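Local coordinates for protein dephospho-CoA kinase (Mycobacterium paratuberculosis, PDB 6N39) that probably catalyses the last step of coenzyme A biosynthesis, the ATP-dependent phosphorylation of the 3'-hydroxyl of dephospho-CoA, at residues L122-G127 with V135-A140; Q172-A177 with A232-N237; T241-R246 with I272-E277; A280-L285 with H326-A331; V358-L361 with D366-A369. All coordinates share one frame; numbering follows the deposited sequence.

Interaction 1: L122-G127 with V135-A140; sequences LLVESG and VVIVYA
In the P-loop kinase core, the turn that follows strand 115-119 packs against strand 135-139 of the parallel sheet through two pairs of methyl groups, Leu123 with Val135 and Val124 with Ile137. Leu123 lies alongside Val135, the two side chains running past each other in opposite directions, and Leu123 CD2 comes to 4.0 Å from Val135 CG1. The other methyl, Leu123 CD1, sits only slightly farther from the same CG1, so one valine branch meets the fork of the leucine. Next door, Val124 CG2 touches Ile137 CD1 at 3.8 Å. Ile137 has CG1 anti to its carbonyl carbon (chi1 -53°), and the chain then runs on extended to bring CD1 out to the valine. No hydrogen bond crosses here; the contact is purely apolar. The turn holds its own shape: Leu122 O accepts from both Ser126 N and Ser126 OG, the hydroxyl at 2.7 Å, from opposite faces of its carbonyl plane. Around the pair, Thr15 of strand 10-16 touches Leu123, Val124 and Ile137, while helix 170-176 covers Val124 through Gln172, Arg173 and Val176, and strand 179-182 hydrogen-bonds along Val135 and Ile137.

Interaction 2: Q172-A177 with A232-N237; sequences QRRAVA and AQRIVN
Arg234 carries this contact, reaching from helix 228-243 to the C-terminal end of helix 170-176, where Ala175 and Ala177 are the next most buried. Its CG is anti to the carbonyl carbon, and a bend at chi3 (-75°) swings the guanidinium across the backbone carbonyls of Ala175 and Ala177, where helix 170-176 runs out. Arg234 NH1 donates to Ala175 O at 2.9 Å with an N-H...O angle of 154°; the oxygen lies in the guanidinium plane, but the nitrogen stands well above the carbonyl plane of Ala175. Ala177 uses its carbonyl differently: Ala177 O sits over the centre of one guanidinium face, 3.3 Å from Arg234 CZ. The aliphatic part of the arginine packs as well, with Arg234 CD 3.7 Å from Val176 C. Arg174 also reaches Ala177 O, its NH1 making a weak bond there and lying 4.1 Å from Arg234 NH1. The two guanidinium planes are 21° apart, and a water accepts weakly from NH2 of each. Arg174 has its main partner in Glu227, a salt bridge. The segments join the kinase part to the UPF0157 region. Backbone carbonyls at the end of the helix present partial negative charge to Arg234; with Glu227 on Arg174 and a long, weak ion pair from Arg234 to Asp178, they probably offset the closeness of the two positive groups.

Interaction 3: T241-R246 with I272-E277; sequences TASGHR and IQITVE
Val276 with Arg246, and Ile274 with Ser243, form the close-packed part of this contact, where the end of helix 228-243 and the turn after it meet strand 270-276. The closer of the two touches is Val276 CG1 to Arg246 O at 3.5 Å. In the other, Ile274 CD1 lies 3.9 Å from Ser243 OG: the isoleucine has CG1 anti to its carbonyl carbon (chi1 -57°) and an extended second torsion, which carries CD1 out to the serine. The hydroxyl is engaged on its own helix through a bond with Leu239 O, so toward the strand it acts as packing. The outer side is looser and wet. There a water bridges the segments, donating to Arg246 O at 2.7 Å and accepting from Glu277 N at 2.9 Å; no direct hydrogen bond spans the gap. A type II' turn runs from Ser243 to Arg246, closed by Arg246 N to Ser243 O at 3.2 Å, with Gly244 at positive phi leaving the helix. At the outer end of this turn, His245 CE1 stands 3.6 Å above the centre of the Arg246 guanidinium plane, and Arg246 NE forms a salt bridge with Glu284. In the fold, strand 270-276 is an inner strand of the mixed sheet, hydrogen-bonded to strands 249-253 and 339-345; helix 228-243 lies against Ile272 on one face, and Gln273 packs on helix 349-363 on the other.

Interaction 4: A280-L285 with H326-A331; sequences AAADEL and HKRIHA. With ACT (acetate ion), chain E.
An acetate-filled anion site built round Arg328 marks the edge of the UPF0157 sheet, where helix 279-284 lies over strand 328-331. Arg328 grips Asp283 side-on: NE reaches Asp283 OD1 at 2.7 Å and NH2 reaches Asp283 OD2 at 3.2 Å, each N-H...O angle being 165°. Both oxygens are met on their syn side, although the carboxylate and guanidinium planes are turned 29° from each other. The NH1-NH2 edge of the guanidinium holds the acetate, with Arg328 NH2 to acetate OXT at 2.7 Å and Arg328 NH1 to acetate O at 3.0 Å. His326 ND1 donates to that same acetate O at 2.7 Å, nearly straight. NH1 also bonds to Lys327 O, so five bonds from its three nitrogens fix the rotation of the guanidinium. Arg328 CG rests on Ala282 CB at 3.9 Å, and the bend at chi2 (-68°) turns the rest of the chain to the side of Asp283. Asp283 OD1 has a second salt bridge, to Arg296. Deeper in, a water donates to Ala282 O at 3.0 Å and meets His330 NE2, while His330 ND1 bonds to Tyr294 O. The acetate probably comes from the crystallisation liquor, and no physiological ligand is implied. What remains is a bidentate carboxylate-guanidinium salt bridge joining a helix to an outermost strand, its arginine shared with a small anion.

Interaction 5: V358-L361 with D366-A369; sequences VDWL and DARA
Arg368 reaches back from helix 365-382 to the preceding helix, 349-363, and its side chain can be followed outward along Leu361. Its CB leads to CG, anti to the carbonyl carbon (chi1 -78°), and Arg368 CG lies 3.9 Å from Leu361 CB and close beside Leu361 O. Arg368 CD stays 3.3 Å from Leu361 O. The chain then bends at chi3 (-54°), folding NE and CZ back round that oxygen rather than running past it. At the tip, Arg368 NH1 donates to Leu361 O at 2.8 Å, with an N-H...O angle of 157°. Donor and acceptor are well matched: NH1 lies in the carbonyl plane, and the oxygen lies in the guanidinium plane. The whole side chain thus curls round one backbone oxygen, with methylenes against it and one N-H bonded to it. Beside this polar end is an apolar one centred on Ala367. Ala367 CB is 3.5 Å from Trp360 CZ2 and 3.7 Å from Leu361 CD2. Leu361 CD2 lies over a face of the indole, toward its rim, and Ala367 CB meets the six-membered end near CZ2. Leu361 therefore serves both halves, its carbonyl taking the arginine and its CD2 filling the corner between indole and alanine. Here two consecutive helices, 349-363 and 365-382, meet across a very short link in the UPF0157 region. Helix 386-411 packs against them, with Trp407 meeting the Trp360 ring, Ala400 and Ala404 also touching Trp360, and Arg403 reaching both Trp360 and Ala367.

Overall arrangement
The contacts run from the kinase part into the UPF0157 region. Interaction 1 lies by the predicted ATP site, the side chain of Ile137 being about 7 Å from that of Ala20, and it touches interaction 2, where Ile137 CG1 meets Ala177 CB at 3.8 Å. Interaction 2 spans the two regions and shares helix 228-243 with interaction 3, Ile235 CG2 packing on Ile272 CG1 at 3.7 Å. Interactions 3 and 4 have centres about 9 Å apart and also meet by packing, Ser243 CA on Leu285 CD2 at 3.7 Å. Interaction 5 stands apart, its centre about 37 Å from that of interaction 1 and about 27 Å from that of interaction 3.

Interaction 1: L122-G127 with V135-A140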
# COMPACT_ATOMS: atom_id res chain seq x y z
N LEU A 122 -14.01 -8.59 -4.79
CA LEU A 122 -13.33 -9.60 -3.99
C LEU A 122 -11.89 -9.19 -3.66
O LEU A 122 -11.03 -10.05 -3.44
CB LEU A 122 -13.36 -10.96 -4.70
CG LEU A 122 -14.78 -11.55 -4.78
CD1 LEU A 122 -14.79 -12.92 -5.47
CD2 LEU A 122 -15.39 -11.64 -3.40
N LEU A 123 -11.62 -7.89 -3.61
CA LEU A 123 -10.27 -7.41 -3.34
C LEU A 123 -9.73 -7.98 -2.03
O LEU A 123 -8.62 -8.53 -1.98
CB LEU A 123 -10.26 -5.88 -3.31
CG LEU A 123 -8.93 -5.12 -3.14
CD1 LEU A 123 -9.07 -3.75 -3.74
CD2 LEU A 123 -8.54 -4.98 -1.68
N VAL A 124 -10.51 -7.87 -0.96
CA VAL A 124 -10.05 -8.31 0.36
C VAL A 124 -9.99 -9.83 0.42
O VAL A 124 -9.01 -10.41 0.90
CB VAL A 124 -10.95 -7.73 1.46
CG1 VAL A 124 -10.52 -8.22 2.82
CG2 VAL A 124 -10.94 -6.20 1.41
N GLU A 125 -11.03 -10.51 -0.09
CA GLU A 125 -11.10 -11.96 0.05
C GLU A 125 -9.96 -12.67 -0.65
O GLU A 125 -9.59 -13.78 -0.25
CB GLU A 125 -12.44 -12.49 -0.48
CG GLU A 125 -13.64 -12.12 0.36
CD GLU A 125 -14.20 -10.73 0.08
OE1 GLU A 125 -13.57 -9.92 -0.66
OE2 GLU A 125 -15.29 -10.44 0.62
N SER A 126 -9.41 -12.08 -1.71
CA SER A 126 -8.39 -12.77 -2.50
C SER A 126 -7.00 -12.16 -2.32
O SER A 126 -6.06 -12.58 -3.00
CB SER A 126 -8.80 -12.80 -3.97
OG SER A 126 -8.94 -11.47 -4.45
N GLY A 127 -6.84 -11.22 -1.40
CA GLY A 127 -5.53 -10.71 -1.07
C GLY A 127 -4.91 -9.84 -2.14
O GLY A 127 -3.68 -9.87 -2.32
N VAL A 135 -5.71 1.86 -1.37
CA VAL A 135 -6.96 1.10 -1.35
C VAL A 135 -7.98 1.86 -0.50
O VAL A 135 -7.68 2.25 0.64
CB VAL A 135 -6.74 -0.33 -0.81
CG1 VAL A 135 -8.07 -1.08 -0.70
CG2 VAL A 135 -5.78 -1.13 -1.73
N VAL A 136 -9.16 2.08 -1.07
CA VAL A 136 -10.29 2.71 -0.38
C VAL A 136 -11.36 1.65 -0.15
O VAL A 136 -11.77 0.94 -1.08
CB VAL A 136 -10.88 3.87 -1.20
CG1 VAL A 136 -12.01 4.56 -0.42
CG2 VAL A 136 -9.80 4.86 -1.52
N ILE A 137 -11.83 1.53 1.08
CA ILE A 137 -12.89 0.59 1.39
C ILE A 137 -14.01 1.34 2.09
O ILE A 137 -13.75 2.08 3.04
CB ILE A 137 -12.39 -0.59 2.23
CG1 ILE A 137 -11.17 -1.22 1.54
CG2 ILE A 137 -13.50 -1.61 2.42
CD1 ILE A 137 -10.71 -2.52 2.11
N VAL A 138 -15.24 1.19 1.59
CA VAL A 138 -16.40 1.83 2.17
C VAL A 138 -17.08 0.82 3.09
O VAL A 138 -17.08 -0.39 2.81
CB VAL A 138 -17.36 2.36 1.09
CG1 VAL A 138 -17.88 1.25 0.19
CG2 VAL A 138 -18.50 3.10 1.72
N TYR A 139 -17.60 1.30 4.22
CA TYR A 139 -18.33 0.43 5.13
C TYR A 139 -19.53 1.19 5.69
O TYR A 139 -19.68 2.40 5.47
CB TYR A 139 -17.43 -0.08 6.27
CG TYR A 139 -17.00 1.00 7.23
CD1 TYR A 139 -15.94 1.84 6.92
CD2 TYR A 139 -17.65 1.20 8.46
CE1 TYR A 139 -15.54 2.84 7.78
CE2 TYR A 139 -17.26 2.20 9.33
CZ TYR A 139 -16.19 3.02 8.98
OH TYR A 139 -15.76 4.02 9.83
N ALA A 140 -20.38 0.47 6.41
CA ALA A 140 -21.59 1.05 6.99
C ALA A 140 -22.09 0.13 8.09
O ALA A 140 -21.82 -1.08 8.07
CB ALA A 140 -22.68 1.24 5.93

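Interaction 2: Q172-A177 with A232-N237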
# COMPACT_ATOMS: atom_id res chain seq x y z
N GLN A 172 -11.18 -7.69 8.59
CA GLN A 172 -10.28 -8.02 7.50
C GLN A 172 -10.19 -6.87 6.50
O GLN A 172 -9.10 -6.55 6.01
CB GLN A 172 -10.74 -9.31 6.82
CG GLN A 172 -10.79 -10.48 7.74
CD GLN A 172 -11.45 -11.69 7.11
OE1 GLN A 172 -12.50 -11.59 6.49
NE2 GLN A 172 -10.81 -12.83 7.26
N ARG A 173 -11.33 -6.24 6.20
CA ARG A 173 -11.29 -5.07 5.34
C ARG A 173 -10.41 -3.98 5.94
O ARG A 173 -9.53 -3.44 5.26
CB ARG A 173 -12.70 -4.52 5.11
CG ARG A 173 -13.63 -5.45 4.34
CD ARG A 173 -15.03 -4.86 4.21
NE ARG A 173 -15.90 -5.78 3.48
CZ ARG A 173 -16.89 -6.48 4.03
NH1 ARG A 173 -17.17 -6.35 5.32
NH2 ARG A 173 -17.60 -7.31 3.27
N ARG A 174 -10.63 -3.66 7.21
CA ARG A 174 -9.89 -2.58 7.85
C ARG A 174 -8.40 -2.83 7.77
O ARG A 174 -7.61 -1.91 7.56
CB ARG A 174 -10.33 -2.43 9.31
CG ARG A 174 -9.70 -1.28 10.05
CD ARG A 174 -10.07 -0.01 9.34
NE ARG A 174 -9.37 1.18 9.80
CZ ARG A 174 -8.29 1.69 9.20
NH1 ARG A 174 -7.78 1.10 8.12
NH2 ARG A 174 -7.74 2.79 9.68
N ALA A 175 -7.99 -4.10 7.90
CA ALA A 175 -6.57 -4.42 7.87
C ALA A 175 -5.90 -3.98 6.56
O ALA A 175 -4.71 -3.65 6.57
CB ALA A 175 -6.37 -5.92 8.11
N VAL A 176 -6.63 -3.94 5.45
CA VAL A 176 -6.01 -3.64 4.16
C VAL A 176 -6.51 -2.32 3.56
O VAL A 176 -6.20 -2.02 2.41
CB VAL A 176 -6.19 -4.81 3.17
CG1 VAL A 176 -5.44 -6.07 3.66
CG2 VAL A 176 -7.67 -5.14 2.97
N ALA A 177 -7.24 -1.51 4.31
CA ALA A 177 -7.73 -0.23 3.79
C ALA A 177 -6.75 0.90 4.11
O ALA A 177 -6.47 1.17 5.29
CB ALA A 177 -9.10 0.11 4.39
N ALA A 232 2.31 -0.29 8.40
CA ALA A 232 3.58 -0.80 7.90
C ALA A 232 3.40 -2.13 7.18
O ALA A 232 4.09 -2.41 6.20
CB ALA A 232 4.59 -0.94 9.05
N GLN A 233 2.49 -2.98 7.67
CA GLN A 233 2.28 -4.26 6.97
C GLN A 233 1.72 -4.02 5.58
O GLN A 233 2.13 -4.68 4.61
CB GLN A 233 1.35 -5.17 7.78
CG GLN A 233 1.30 -6.62 7.26
CD GLN A 233 2.69 -7.28 7.28
OE1 GLN A 233 3.27 -7.48 8.35
NE2 GLN A 233 3.21 -7.62 6.10
N ARG A 234 0.79 -3.06 5.44
CA ARG A 234 0.30 -2.75 4.10
C ARG A 234 1.44 -2.31 3.20
O ARG A 234 1.53 -2.75 2.04
CB ARG A 234 -0.79 -1.66 4.15
CG ARG A 234 -2.04 -2.14 4.82
CD ARG A 234 -3.18 -1.18 4.62
NE ARG A 234 -3.06 0.02 5.42
CZ ARG A 234 -3.59 0.16 6.64
NH1 ARG A 234 -4.27 -0.83 7.20
NH2 ARG A 234 -3.44 1.30 7.29
N ILE A 235 2.35 -1.49 3.74
CA ILE A 235 3.46 -0.98 2.93
C ILE A 235 4.43 -2.10 2.55
O ILE A 235 4.86 -2.22 1.40
CB ILE A 235 4.17 0.17 3.68
CG1 ILE A 235 3.23 1.36 3.85
CG2 ILE A 235 5.46 0.56 2.95
CD1 ILE A 235 3.67 2.37 4.96
N VAL A 236 4.80 -2.93 3.53
CA VAL A 236 5.70 -4.06 3.30
C VAL A 236 5.15 -4.96 2.20
O VAL A 236 5.88 -5.34 1.28
CB VAL A 236 5.93 -4.85 4.60
CG1 VAL A 236 6.56 -6.23 4.29
CG2 VAL A 236 6.81 -4.05 5.59
N ASN A 237 3.86 -5.31 2.28
CA ASN A 237 3.27 -6.17 1.26
C ASN A 237 3.32 -5.50 -0.11
O ASN A 237 3.68 -6.14 -1.12
CB ASN A 237 1.82 -6.52 1.62
CG ASN A 237 1.73 -7.47 2.80
OD1 ASN A 237 2.72 -8.07 3.21
ND2 ASN A 237 0.52 -7.61 3.36
O HOH W 1 -4.47 3.35 9.02

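Interaction 3: T241-R246 with I272-E277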
# COMPACT_ATOMS: atom_id res chain seq x y z
N THR A 241 5.40 -6.95 -3.44
CA THR A 241 4.77 -7.18 -4.74
C THR A 241 5.43 -6.34 -5.82
O THR A 241 5.68 -6.84 -6.92
CB THR A 241 3.27 -6.87 -4.65
OG1 THR A 241 2.66 -7.83 -3.78
CG2 THR A 241 2.61 -6.98 -6.03
N ALA A 242 5.72 -5.07 -5.53
CA ALA A 242 6.31 -4.20 -6.54
C ALA A 242 7.74 -4.62 -6.90
O ALA A 242 8.17 -4.44 -8.04
CB ALA A 242 6.30 -2.74 -6.06
N SER A 243 8.49 -5.17 -5.94
CA SER A 243 9.88 -5.49 -6.19
C SER A 243 10.06 -6.78 -6.96
O SER A 243 11.11 -6.98 -7.58
CB SER A 243 10.63 -5.58 -4.87
OG SER A 243 10.58 -4.33 -4.21
N GLY A 244 9.07 -7.67 -6.90
CA GLY A 244 9.18 -8.85 -7.75
C GLY A 244 10.18 -9.84 -7.21
O GLY A 244 9.99 -10.33 -6.10
N HIS A 245 11.25 -10.15 -7.96
CA HIS A 245 12.32 -11.04 -7.51
C HIS A 245 13.45 -10.30 -6.80
O HIS A 245 14.35 -10.95 -6.26
CB HIS A 245 12.93 -11.80 -8.69
CG HIS A 245 13.68 -10.91 -9.64
ND1 HIS A 245 13.06 -9.99 -10.45
CD2 HIS A 245 15.01 -10.78 -9.86
CE1 HIS A 245 13.97 -9.35 -11.16
NE2 HIS A 245 15.16 -9.81 -10.83
N ARG A 246 13.44 -8.97 -6.82
CA ARG A 246 14.61 -8.20 -6.41
C ARG A 246 14.68 -7.94 -4.91
O ARG A 246 15.76 -7.59 -4.43
CB ARG A 246 14.64 -6.87 -7.16
CG ARG A 246 14.78 -7.03 -8.69
CD ARG A 246 14.69 -5.65 -9.35
NE ARG A 246 14.53 -5.69 -10.79
CZ ARG A 246 13.35 -5.81 -11.40
NH1 ARG A 246 12.24 -5.93 -10.68
NH2 ARG A 246 13.30 -5.83 -12.72
N ILE A 272 10.98 1.93 5.95
CA ILE A 272 11.04 0.57 5.44
C ILE A 272 12.40 0.35 4.80
O ILE A 272 12.92 1.24 4.12
CB ILE A 272 9.95 0.32 4.37
CG1 ILE A 272 8.56 0.70 4.89
CG2 ILE A 272 10.03 -1.14 3.90
CD1 ILE A 272 8.09 -0.16 6.08
N GLN A 273 12.98 -0.84 4.96
CA GLN A 273 14.18 -1.19 4.22
C GLN A 273 13.88 -2.35 3.27
O GLN A 273 13.38 -3.39 3.71
CB GLN A 273 15.33 -1.57 5.16
CG GLN A 273 16.59 -1.98 4.38
CD GLN A 273 17.76 -2.27 5.28
OE1 GLN A 273 18.64 -1.42 5.46
NE2 GLN A 273 17.80 -3.48 5.87
N ILE A 274 14.18 -2.16 1.99
CA ILE A 274 14.25 -3.24 1.02
C ILE A 274 15.71 -3.66 0.90
O ILE A 274 16.57 -2.83 0.55
CB ILE A 274 13.70 -2.81 -0.35
CG1 ILE A 274 12.25 -2.30 -0.23
CG2 ILE A 274 13.81 -3.95 -1.35
CD1 ILE A 274 11.72 -1.70 -1.54
N THR A 275 15.99 -4.94 1.18
CA THR A 275 17.32 -5.49 0.99
C THR A 275 17.42 -6.07 -0.42
O THR A 275 16.58 -6.88 -0.82
CB THR A 275 17.61 -6.58 2.03
OG1 THR A 275 17.65 -6.00 3.34
CG2 THR A 275 18.95 -7.23 1.77
N VAL A 276 18.44 -5.65 -1.18
CA VAL A 276 18.65 -6.12 -2.54
C VAL A 276 20.03 -6.76 -2.62
O VAL A 276 20.82 -6.69 -1.69
CB VAL A 276 18.51 -5.00 -3.60
CG1 VAL A 276 17.09 -4.42 -3.58
CG2 VAL A 276 19.56 -3.89 -3.36
N GLU A 277 20.32 -7.37 -3.77
CA GLU A 277 21.60 -8.06 -3.88
C GLU A 277 22.72 -7.17 -4.41
O GLU A 277 23.88 -7.54 -4.25
CB GLU A 277 21.46 -9.30 -4.76
CG GLU A 277 21.67 -9.08 -6.23
CD GLU A 277 21.53 -10.36 -7.03
OE1 GLU A 277 21.15 -10.28 -8.22
OE2 GLU A 277 21.78 -11.45 -6.47
O HOH W 2 18.15 -7.94 -5.55

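Interaction 4: A280-L285 with H326-A331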
# COMPACT_ATOMS: atom_id res chain seq x y z
N ALA A 280 22.89 -2.29 -8.74
CA ALA A 280 22.24 -2.43 -10.04
C ALA A 280 20.78 -2.87 -9.90
O ALA A 280 19.89 -2.36 -10.59
CB ALA A 280 23.02 -3.43 -10.91
N ALA A 281 20.52 -3.83 -9.02
CA ALA A 281 19.14 -4.26 -8.77
C ALA A 281 18.30 -3.12 -8.18
O ALA A 281 17.14 -2.90 -8.58
CB ALA A 281 19.15 -5.47 -7.83
N ALA A 282 18.87 -2.39 -7.22
CA ALA A 282 18.20 -1.21 -6.70
C ALA A 282 17.82 -0.26 -7.83
O ALA A 282 16.71 0.29 -7.85
CB ALA A 282 19.08 -0.49 -5.68
N ASP A 283 18.71 -0.07 -8.79
CA ASP A 283 18.42 0.86 -9.87
C ASP A 283 17.34 0.32 -10.80
O ASP A 283 16.59 1.10 -11.40
CB ASP A 283 19.71 1.20 -10.64
CG ASP A 283 20.60 2.19 -9.87
OD1 ASP A 283 20.09 2.90 -8.98
OD2 ASP A 283 21.80 2.29 -10.17
N GLU A 284 17.23 -1.01 -10.90
CA GLU A 284 16.10 -1.59 -11.64
C GLU A 284 14.77 -1.32 -10.95
O GLU A 284 13.71 -1.48 -11.58
CB GLU A 284 16.29 -3.11 -11.81
CG GLU A 284 17.42 -3.51 -12.74
CD GLU A 284 17.59 -5.04 -12.84
OE1 GLU A 284 16.80 -5.80 -12.23
OE2 GLU A 284 18.52 -5.47 -13.54
N LEU A 285 14.78 -0.97 -9.67
CA LEU A 285 13.49 -0.76 -8.99
C LEU A 285 12.82 0.61 -9.24
O LEU A 285 11.74 0.85 -8.69
CB LEU A 285 13.67 -0.96 -7.48
CG LEU A 285 13.85 -2.43 -7.09
CD1 LEU A 285 14.23 -2.54 -5.61
CD2 LEU A 285 12.56 -3.21 -7.35
N HIS A 326 26.90 3.08 0.37
CA HIS A 326 25.96 3.60 -0.62
C HIS A 326 24.62 2.88 -0.53
O HIS A 326 24.50 1.79 0.04
CB HIS A 326 26.52 3.45 -2.04
CG HIS A 326 27.66 4.38 -2.32
ND1 HIS A 326 27.82 5.01 -3.53
CD2 HIS A 326 28.67 4.82 -1.53
CE1 HIS A 326 28.89 5.78 -3.49
NE2 HIS A 326 29.43 5.68 -2.28
N LYS A 327 23.59 3.54 -1.07
CA LYS A 327 22.21 3.05 -1.03
C LYS A 327 21.39 3.82 -2.06
O LYS A 327 21.89 4.71 -2.77
CB LYS A 327 21.61 3.22 0.38
CG LYS A 327 21.36 4.69 0.77
CD LYS A 327 20.60 4.79 2.11
CE LYS A 327 20.05 6.20 2.36
NZ LYS A 327 19.30 6.27 3.65
N ARG A 328 20.11 3.46 -2.16
CA ARG A 328 19.12 4.34 -2.77
C ARG A 328 18.03 4.61 -1.74
O ARG A 328 17.91 3.90 -0.74
CB ARG A 328 18.51 3.75 -4.07
CG ARG A 328 19.54 3.31 -5.14
CD ARG A 328 20.29 4.48 -5.79
NE ARG A 328 21.27 4.02 -6.80
CZ ARG A 328 22.60 3.96 -6.64
NH1 ARG A 328 23.18 4.33 -5.50
NH2 ARG A 328 23.37 3.55 -7.65
N ILE A 329 17.23 5.66 -1.96
CA ILE A 329 16.11 5.94 -1.06
C ILE A 329 14.98 6.57 -1.87
O ILE A 329 15.21 7.43 -2.72
CB ILE A 329 16.53 6.83 0.14
CG1 ILE A 329 15.32 7.14 1.06
CG2 ILE A 329 17.21 8.11 -0.35
CD1 ILE A 329 15.71 8.07 2.31
N HIS A 330 13.78 6.06 -1.66
CA HIS A 330 12.55 6.58 -2.22
C HIS A 330 11.68 7.08 -1.07
O HIS A 330 11.95 6.79 0.10
CB HIS A 330 11.78 5.50 -3.00
CG HIS A 330 12.53 4.92 -4.17
ND1 HIS A 330 11.99 4.90 -5.44
CD2 HIS A 330 13.74 4.32 -4.25
CE1 HIS A 330 12.86 4.33 -6.26
NE2 HIS A 330 13.92 3.96 -5.57
N ALA A 331 10.61 7.78 -1.40
CA ALA A 331 9.64 8.11 -0.35
C ALA A 331 8.25 8.18 -0.96
O ALA A 331 8.09 8.34 -2.17
CB ALA A 331 9.98 9.43 0.37
C ACT E . 26.63 3.96 -6.63
O ACT E . 26.12 4.58 -5.63
OXT ACT E . 26.04 3.43 -7.62
CH3 ACT E . 28.21 3.82 -6.60
O HOH W 3 16.45 3.05 -6.83

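Interaction 5: V358-L361 with D366-A369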
# COMPACT_ATOMS: atom_id res chain seq x y z
N VAL A 358 16.69 -1.54 15.48
CA VAL A 358 15.39 -1.92 16.03
C VAL A 358 15.54 -2.97 17.12
O VAL A 358 14.97 -2.85 18.22
CB VAL A 358 14.45 -2.42 14.92
CG1 VAL A 358 13.14 -2.89 15.52
CG2 VAL A 358 14.21 -1.31 13.91
N ASP A 359 16.28 -4.06 16.83
CA ASP A 359 16.37 -5.12 17.84
C ASP A 359 17.06 -4.63 19.12
O ASP A 359 16.65 -4.95 20.25
CB ASP A 359 17.09 -6.34 17.27
CG ASP A 359 16.22 -7.12 16.32
OD1 ASP A 359 14.99 -7.01 16.44
OD2 ASP A 359 16.75 -7.85 15.45
N TRP A 360 18.12 -3.84 18.95
CA TRP A 360 18.87 -3.30 20.07
C TRP A 360 17.99 -2.42 20.95
O TRP A 360 17.87 -2.66 22.15
CB TRP A 360 20.08 -2.53 19.53
CG TRP A 360 20.86 -1.77 20.56
CD1 TRP A 360 21.46 -2.28 21.68
CD2 TRP A 360 21.12 -0.37 20.57
NE1 TRP A 360 22.08 -1.28 22.38
CE2 TRP A 360 21.88 -0.09 21.72
CE3 TRP A 360 20.78 0.69 19.72
CZ2 TRP A 360 22.31 1.19 22.05
CZ3 TRP A 360 21.21 1.97 20.04
CH2 TRP A 360 21.97 2.21 21.20
N LEU A 361 17.33 -1.42 20.35
CA LEU A 361 16.48 -0.55 21.15
C LEU A 361 15.31 -1.31 21.76
O LEU A 361 14.87 -0.99 22.87
CB LEU A 361 15.98 0.63 20.30
CG LEU A 361 17.02 1.73 20.00
CD1 LEU A 361 16.38 2.92 19.32
CD2 LEU A 361 17.75 2.16 21.27
N ASP A 366 17.18 1.58 28.60
CA ASP A 366 18.01 2.75 28.86
C ASP A 366 18.45 3.42 27.57
O ASP A 366 18.44 4.65 27.46
CB ASP A 366 19.22 2.36 29.70
CG ASP A 366 18.83 1.73 31.04
OD1 ASP A 366 17.73 2.05 31.55
OD2 ASP A 366 19.61 0.92 31.57
N ALA A 367 18.85 2.62 26.57
CA ALA A 367 19.24 3.20 25.29
C ALA A 367 18.06 3.91 24.64
O ALA A 367 18.22 4.97 24.03
CB ALA A 367 19.81 2.12 24.38
N ARG A 368 16.86 3.33 24.76
CA ARG A 368 15.65 3.98 24.26
C ARG A 368 15.45 5.33 24.92
O ARG A 368 15.10 6.32 24.26
CB ARG A 368 14.42 3.11 24.51
CG ARG A 368 14.24 1.97 23.57
CD ARG A 368 12.76 1.54 23.46
NE ARG A 368 12.13 1.24 24.75
CZ ARG A 368 12.27 0.09 25.42
NH1 ARG A 368 13.06 -0.87 24.96
NH2 ARG A 368 11.62 -0.09 26.57
N ALA A 369 15.62 5.40 26.25
CA ALA A 369 15.47 6.67 26.95
C ALA A 369 16.50 7.69 26.48
O ALA A 369 16.17 8.86 26.25
CB ALA A 369 15.58 6.44 28.46